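Local coordinates for NYN domain-containing protein (Vibrio parahaemolyticus, PDB 2QIP) that is of unknown function but carries an NYN domain of the PIN clan and probably acts as an RNA nuclease, at residues I14-Q19 / I113-D118; K52-A57 / V96-D101. One frame throughout, in Å; residues are numbered along the deposited sequence.

Contact 1. Residues I14-Q19 / I113-D118; sequences ILVDVQ and ILVSGD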
ATOM      1  N   ILE A  14       1.782 -11.357 -12.743  1.00 10.79           N
ATOM      2  CA  ILE A  14       2.902 -10.418 -12.805  1.00 10.37           C
ATOM      3  C   ILE A  14       2.369  -9.029 -12.458  1.00 10.78           C
ATOM      4  O   ILE A  14       1.326  -8.628 -12.974  1.00 11.21           O
ATOM      5  CB  ILE A  14       3.540 -10.389 -14.216  1.00 10.69           C
ATOM      6  CG1 ILE A  14       4.057 -11.772 -14.623  1.00 12.36           C
ATOM      7  CG2 ILE A  14       4.684  -9.351 -14.244  1.00 12.91           C
ATOM      8  CD1 ILE A  14       4.443 -11.878 -16.077  1.00 13.99           C
ATOM      9  N   LEU A  15       3.089  -8.318 -11.585  1.00  9.93           N
ATOM     10  CA  LEU A  15       2.776  -6.918 -11.265  1.00 10.29           C
ATOM     11  C   LEU A  15       4.063  -6.123 -11.413  1.00 10.39           C
ATOM     12  O   LEU A  15       5.046  -6.408 -10.717  1.00 11.13           O
ATOM     13  CB  LEU A  15       2.252  -6.754  -9.839  1.00 10.75           C
ATOM     14  CG  LEU A  15       0.887  -7.394  -9.539  1.00 10.54           C
ATOM     15  CD1 LEU A  15       1.027  -8.870  -9.117  1.00 11.84           C
ATOM     16  CD2 LEU A  15       0.186  -6.582  -8.455  1.00 11.49           C
ATOM     17  N   VAL A  16       4.056  -5.158 -12.335  1.00 10.98           N
ATOM     18  CA  VAL A  16       5.228  -4.301 -12.560  1.00 11.34           C
ATOM     19  C   VAL A  16       5.025  -2.891 -12.027  1.00 11.80           C
ATOM     20  O   VAL A  16       4.085  -2.207 -12.411  1.00 12.19           O
ATOM     21  CB  VAL A  16       5.600  -4.216 -14.059  1.00 12.15           C
ATOM     22  CG1 VAL A  16       6.906  -3.438 -14.215  1.00 13.09           C
ATOM     23  CG2 VAL A  16       5.748  -5.613 -14.664  1.00 13.45           C
ATOM     24  N   ASP A  17       5.936  -2.479 -11.152  1.00 12.12           N
ATOM     25  CA  ASP A  17       5.951  -1.119 -10.622  1.00 13.23           C
ATOM     26  C   ASP A  17       6.769  -0.318 -11.657  1.00 13.27           C
ATOM     27  O   ASP A  17       8.004  -0.195 -11.528  1.00 13.88           O
ATOM     28  CB  ASP A  17       6.640  -1.203  -9.256  1.00 13.98           C
ATOM     29  CG  ASP A  17       6.668   0.097  -8.480  1.00 16.94           C
ATOM     30  OD1 ASP A  17       6.239   1.161  -8.960  1.00 18.49           O
ATOM     31  OD2 ASP A  17       7.160   0.022  -7.327  1.00 17.75           O
ATOM     32  N   VAL A  18       6.096   0.181 -12.706  1.00 12.99           N
ATOM     33  CA  VAL A  18       6.794   0.784 -13.847  1.00 13.77           C
ATOM     34  C   VAL A  18       7.661   1.962 -13.417  1.00 14.56           C
ATOM     35  O   VAL A  18       8.778   2.095 -13.902  1.00 15.73           O
ATOM     36  CB  VAL A  18       5.779   1.210 -14.953  1.00 13.47           C
ATOM     37  CG1 VAL A  18       6.439   2.070 -16.037  1.00 14.69           C
ATOM     38  CG2 VAL A  18       5.099  -0.029 -15.570  1.00 13.97           C
ATOM     39  N   GLN A  19       7.172   2.780 -12.486  1.00 15.25           N
ATOM     40  CA  GLN A  19       7.971   3.943 -12.039  1.00 16.29           C
ATOM     41  C   GLN A  19       9.265   3.493 -11.338  1.00 15.76           C
ATOM     42  O   GLN A  19      10.338   4.056 -11.575  1.00 16.88           O
ATOM     43  CB  GLN A  19       7.155   4.846 -11.105  1.00 17.37           C
ATOM     44  CG  GLN A  19       6.025   5.602 -11.799  1.00 22.15           C
ATOM     45  CD  GLN A  19       6.527   6.669 -12.782  1.00 27.22           C
ATOM     46  OE1 GLN A  19       6.634   6.417 -13.985  1.00 30.54           O
ATOM     47  NE2 GLN A  19       6.835   7.865 -12.265  1.00 29.73           N
ATOM     48  N   ILE A 113       4.741 -12.653  -9.282  1.00 10.58           N
ATOM     49  CA  ILE A 113       6.014 -12.049  -9.684  1.00 11.67           C
ATOM     50  C   ILE A 113       5.881 -10.535  -9.569  1.00 10.97           C
ATOM     51  O   ILE A 113       5.059  -9.932 -10.260  1.00 11.21           O
ATOM     52  CB  ILE A 113       6.402 -12.465 -11.112  1.00 11.74           C
ATOM     53  CG1 ILE A 113       6.503 -14.005 -11.220  1.00 12.96           C
ATOM     54  CG2 ILE A 113       7.688 -11.756 -11.554  1.00 12.86           C
ATOM     55  CD1 ILE A 113       6.810 -14.521 -12.621  1.00 14.99           C
ATOM     56  N   LEU A 114       6.648  -9.952  -8.646  1.00 11.22           N
ATOM     57  CA  LEU A 114       6.615  -8.517  -8.357  1.00 10.57           C
ATOM     58  C   LEU A 114       7.883  -7.895  -8.904  1.00 11.15           C
ATOM     59  O   LEU A 114       8.979  -8.311  -8.539  1.00 11.81           O
ATOM     60  CB  LEU A 114       6.539  -8.281  -6.845  1.00 11.66           C
ATOM     61  CG  LEU A 114       6.608  -6.828  -6.391  1.00 13.35           C
ATOM     62  CD1 LEU A 114       5.428  -5.998  -6.880  1.00 15.23           C
ATOM     63  CD2 LEU A 114       6.701  -6.819  -4.867  1.00 15.55           C
ATOM     64  N   VAL A 115       7.719  -6.935  -9.813  1.00 11.08           N
ATOM     65  CA  VAL A 115       8.870  -6.259 -10.407  1.00 11.43           C
ATOM     66  C   VAL A 115       8.964  -4.883  -9.754  1.00 11.98           C
ATOM     67  O   VAL A 115       8.282  -3.939 -10.153  1.00 11.70           O
ATOM     68  CB  VAL A 115       8.746  -6.171 -11.950  1.00 11.79           C
ATOM     69  CG1 VAL A 115      10.044  -5.657 -12.560  1.00 13.19           C
ATOM     70  CG2 VAL A 115       8.451  -7.546 -12.529  1.00 13.12           C
ATOM     71  N   SER A 116       9.765  -4.824  -8.694  1.00 11.92           N
ATOM     72  CA  SER A 116       9.978  -3.606  -7.920  1.00 13.35           C
ATOM     73  C   SER A 116      11.098  -3.878  -6.946  1.00 13.87           C
ATOM     74  O   SER A 116      11.216  -5.011  -6.445  1.00 14.82           O
ATOM     75  CB  SER A 116       8.732  -3.243  -7.105  1.00 13.43           C
ATOM     76  OG  SER A 116       8.953  -2.044  -6.363  1.00 14.87           O
ATOM     77  N   GLY A 117      11.884  -2.843  -6.650  1.00 13.87           N
ATOM     78  CA  GLY A 117      12.886  -2.948  -5.598  1.00 13.77           C
ATOM     79  C   GLY A 117      12.488  -2.284  -4.290  1.00 13.83           C
ATOM     80  O   GLY A 117      13.288  -2.247  -3.352  1.00 14.54           O
ATOM     81  N   ASP A 118      11.253  -1.798  -4.206  1.00 13.00           N
ATOM     82  CA  ASP A 118      10.775  -1.046  -3.040  1.00 13.68           C
ATOM     83  C   ASP A 118      10.558  -1.962  -1.826  1.00 12.95           C
ATOM     84  O   ASP A 118       9.673  -2.832  -1.825  1.00 12.92           O
ATOM     85  CB  ASP A 118       9.478  -0.330  -3.451  1.00 14.74           C
ATOM     86  CG  ASP A 118       8.882   0.564  -2.364  1.00 18.45           C
ATOM     87  OD1 ASP A 118       9.256   0.464  -1.176  1.00 18.38           O
ATOM     88  OD2 ASP A 118       7.975   1.375  -2.735  1.00 24.27           O
TER
HETATM   89  O   HOH W   1       7.309   1.931  -5.375  1.00 27.92           O
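With chi1 of D17 at -176° and S116 in the same rotamer class, CG of the aspartate and OG of the serine each lie anti to their own backbone N, and the two side chains, which leave the backbone toward each other's segment, meet where the strands end, D17 as the last strand residue and S116 just past V115. S116 OG donates to D17 OD2 over 2.9 Å, reaching the carboxylate oxygen on its anti side, 17° out of the carboxylate plane. The same hydroxyl accepts from D118 N at 3.2 Å, which makes an ST turn and fixes the serine between two partners. Water 1 bridges D17 OD2 at 2.7 Å and D118 OD2 at 2.8 Å, and D95 lies close to D118.

Behind this end the strands run parallel, their axes 10° apart. L15 gives N-H to I113 O and takes one from V115 N on its own O (2.9 Å), and D17 N closes the series on V115 O. V16 and V115 stand side by side on one face, CG2 to CG2 at 3.9 Å, while L15 and L114 occupy the other. D17 at the N-cap position of helix 18-29, D118 in the loop after the neighbouring strand and D95 at the start of helix 95-105 form an acidic cluster consistent with the metal-dependent nuclease site of PIN-like domains.

Contact 2. Residues K52-A57 / V96-D101; sequences KAYAIA and VGITLD
Strand 52-55 and helix 96-101 run nearly antiparallel, their N-to-C directions 162° apart and their axes 10.2 Å apart at closest approach. That spacing leaves the joining largely to side chains, and the nearest CA pair, Y54 with I98, is still 7.6 Å apart. Y54 carries most of the contact. Its ring has I98 over one face: CG1 sits 3.7 Å from the ring centroid, a CH-pi contact, and lies closest to CG of the tyrosine at 3.6 Å. The bond from CA to CB of I98 does not aim at the strand; chi1 of -72°, placing CG1 anti to the carbonyl carbon, helps carry the end of the side chain to the ring.

This is a helix laid on one face of a parallel alpha/beta sheet: helix 95-105 leads directly into strand 111-115, and I98 also rests on L15 of strand 10-17, next to strand 46-55 in the sheet.

At the far end of the ring, Y54 OH donates to D101 OD2 over 2.6 Å, using the anti lone pair of that oxygen. OD2 lies in the ring plane at its edge, although the carboxylate itself is turned 47° from the ring. K52 runs out almost fully extended and brings NZ to 4.4 Å from the same OD2, beyond salt-bridge range but near enough that its charge may help stabilise the carboxylate. The other oxygen, OD1, forms a salt bridge with R127 of the second subunit, tying the end of this packing to the dimer interface.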
ATOM      1  N   LYS A  52      -0.063  -7.179 -15.080  1.00 12.93           N
ATOM      2  CA  LYS A  52      -0.411  -5.769 -15.007  1.00 12.92           C
ATOM      3  C   LYS A  52       0.825  -4.914 -14.814  1.00 11.84           C
ATOM      4  O   LYS A  52       1.725  -5.271 -14.051  1.00 12.36           O
ATOM      5  CB  LYS A  52      -1.429  -5.541 -13.874  1.00 13.24           C
ATOM      6  CG  LYS A  52      -2.807  -6.018 -14.252  1.00 14.84           C
ATOM      7  CD  LYS A  52      -3.840  -5.834 -13.161  1.00 19.04           C
ATOM      8  CE  LYS A  52      -5.191  -6.332 -13.704  1.00 21.43           C
ATOM      9  NZ  LYS A  52      -6.292  -6.318 -12.686  1.00 26.33           N
ATOM     10  N   ALA A  53       0.864  -3.795 -15.536  1.00 11.71           N
ATOM     11  CA  ALA A  53       1.951  -2.828 -15.469  1.00 11.76           C
ATOM     12  C   ALA A  53       1.367  -1.541 -14.923  1.00 11.99           C
ATOM     13  O   ALA A  53       0.470  -0.952 -15.537  1.00 12.60           O
ATOM     14  CB  ALA A  53       2.574  -2.602 -16.863  1.00 12.39           C
ATOM     15  N   TYR A  54       1.854  -1.117 -13.757  1.00 10.83           N
ATOM     16  CA  TYR A  54       1.280   0.016 -13.028  1.00 11.26           C
ATOM     17  C   TYR A  54       2.082   1.261 -13.368  1.00 11.25           C
ATOM     18  O   TYR A  54       3.246   1.415 -12.954  1.00 12.21           O
ATOM     19  CB  TYR A  54       1.328  -0.291 -11.521  1.00 11.40           C
ATOM     20  CG  TYR A  54       0.432  -1.462 -11.194  1.00 10.30           C
ATOM     21  CD1 TYR A  54      -0.866  -1.248 -10.757  1.00 11.24           C
ATOM     22  CD2 TYR A  54       0.868  -2.783 -11.352  1.00 11.26           C
ATOM     23  CE1 TYR A  54      -1.726  -2.303 -10.478  1.00 10.71           C
ATOM     24  CE2 TYR A  54       0.006  -3.861 -11.082  1.00 10.64           C
ATOM     25  CZ  TYR A  54      -1.286  -3.608 -10.625  1.00 11.31           C
ATOM     26  OH  TYR A  54      -2.164  -4.664 -10.364  1.00 11.99           O
ATOM     27  N   ALA A  55       1.454   2.156 -14.123  1.00 12.44           N
ATOM     28  CA  ALA A  55       2.155   3.298 -14.728  1.00 12.05           C
ATOM     29  C   ALA A  55       1.405   4.593 -14.445  1.00 12.89           C
ATOM     30  O   ALA A  55       0.332   4.592 -13.819  1.00 13.26           O
ATOM     31  CB  ALA A  55       2.281   3.065 -16.242  1.00 13.58           C
ATOM     32  N   ILE A  56       1.969   5.700 -14.937  1.00 13.70           N
ATOM     33  CA  ILE A  56       1.382   7.025 -14.751  1.00 14.20           C
ATOM     34  C   ILE A  56       0.798   7.499 -16.080  1.00 14.37           C
ATOM     35  O   ILE A  56       1.460   7.439 -17.116  1.00 15.67           O
ATOM     36  CB  ILE A  56       2.445   8.025 -14.226  1.00 14.94           C
ATOM     37  CG1 ILE A  56       3.081   7.484 -12.928  1.00 15.92           C
ATOM     38  CG2 ILE A  56       1.849   9.428 -14.017  1.00 15.82           C
ATOM     39  CD1 ILE A  56       2.084   7.237 -11.761  1.00 18.44           C
ATOM     40  N   ALA A  57      -0.450   7.960 -16.045  1.00 14.13           N
ATOM     41  CA  ALA A  57      -1.090   8.494 -17.246  1.00 14.59           C
ATOM     42  C   ALA A  57      -0.366   9.708 -17.788  1.00 15.12           C
ATOM     43  O   ALA A  57       0.192  10.499 -17.033  1.00 15.85           O
ATOM     44  CB  ALA A  57      -2.520   8.842 -16.950  1.00 15.49           C
ATOM     45  N   VAL A  96      -0.221   1.360  -2.755  1.00 11.57           N
ATOM     46  CA  VAL A  96      -1.548   0.945  -2.298  1.00 11.39           C
ATOM     47  C   VAL A  96      -2.217   0.058  -3.367  1.00 10.87           C
ATOM     48  O   VAL A  96      -2.719  -1.024  -3.063  1.00 10.91           O
ATOM     49  CB  VAL A  96      -2.470   2.146  -1.906  1.00 11.60           C
ATOM     50  CG1 VAL A  96      -3.907   1.659  -1.671  1.00 11.63           C
ATOM     51  CG2 VAL A  96      -1.919   2.851  -0.640  1.00 12.46           C
ATOM     52  N   GLY A  97      -2.204   0.492  -4.628  1.00 10.69           N
ATOM     53  CA  GLY A  97      -2.929  -0.266  -5.639  1.00 10.83           C
ATOM     54  C   GLY A  97      -2.291  -1.612  -5.972  1.00 10.39           C
ATOM     55  O   GLY A  97      -2.992  -2.604  -6.203  1.00 11.50           O
ATOM     56  N   ILE A  98      -0.961  -1.666  -5.971  1.00 10.64           N
ATOM     57  CA  ILE A  98      -0.248  -2.932  -6.171  1.00 10.80           C
ATOM     58  C   ILE A  98      -0.535  -3.901  -5.017  1.00 10.98           C
ATOM     59  O   ILE A  98      -0.783  -5.100  -5.249  1.00 11.87           O
ATOM     60  CB  ILE A  98       1.275  -2.673  -6.369  1.00 11.01           C
ATOM     61  CG1 ILE A  98       1.499  -2.040  -7.757  1.00 12.08           C
ATOM     62  CG2 ILE A  98       2.098  -3.980  -6.247  1.00 12.44           C
ATOM     63  CD1 ILE A  98       2.943  -1.539  -8.006  1.00 12.46           C
ATOM     64  N   THR A  99      -0.549  -3.379  -3.785  1.00 10.28           N
ATOM     65  CA  THR A  99      -0.865  -4.192  -2.626  1.00 10.84           C
ATOM     66  C   THR A  99      -2.269  -4.779  -2.748  1.00 10.71           C
ATOM     67  O   THR A  99      -2.465  -5.985  -2.534  1.00 12.49           O
ATOM     68  CB  THR A  99      -0.689  -3.398  -1.328  1.00 11.82           C
ATOM     69  OG1 THR A  99       0.678  -2.985  -1.241  1.00 11.77           O
ATOM     70  CG2 THR A  99      -1.025  -4.222  -0.088  1.00 11.59           C
ATOM     71  N   LEU A 100      -3.249  -3.933  -3.087  1.00 10.05           N
ATOM     72  CA  LEU A 100      -4.634  -4.417  -3.238  1.00 10.22           C
ATOM     73  C   LEU A 100      -4.726  -5.547  -4.273  1.00  9.76           C
ATOM     74  O   LEU A 100      -5.351  -6.585  -4.033  1.00 11.49           O
ATOM     75  CB  LEU A 100      -5.540  -3.273  -3.675  1.00 10.01           C
ATOM     76  CG  LEU A 100      -5.830  -2.222  -2.617  1.00 11.47           C
ATOM     77  CD1 LEU A 100      -6.534  -1.057  -3.298  1.00 12.38           C
ATOM     78  CD2 LEU A 100      -6.662  -2.779  -1.477  1.00 11.34           C
ATOM     79  N   ASP A 101      -4.125  -5.325  -5.435  1.00 10.27           N
ATOM     80  CA  ASP A 101      -4.255  -6.278  -6.537  1.00 10.02           C
ATOM     81  C   ASP A 101      -3.470  -7.568  -6.289  1.00 10.19           C
ATOM     82  O   ASP A 101      -3.931  -8.652  -6.688  1.00 10.84           O
ATOM     83  CB  ASP A 101      -3.808  -5.627  -7.859  1.00 10.05           C
ATOM     84  CG  ASP A 101      -4.825  -4.642  -8.415  1.00 11.46           C
ATOM     85  OD1 ASP A 101      -5.970  -4.552  -7.891  1.00 13.57           O
ATOM     86  OD2 ASP A 101      -4.460  -3.974  -9.419  1.00 13.14           O
TER

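Both contacts build on the same sheet, since strands 10-17 and 46-55 are neighbours: V16 N bonds to K52 O and V16 O to Y54 N, while L15 CD2 packs against Y54 OH. Their centres are 9 Å apart. Contact 1 lies about 2 Å from the chain centre, all its touching residues buried, and joins strand to strand through backbone hydrogen bonds that end in a polar, acidic cluster. Contact 2, about 8 Å from the centre, joins strand to helix almost wholly through side chains; K52 and D101 are partly exposed, and D101 reaches the second subunit. I98 relates the two, touching L15, D17 and L114 of contact 1.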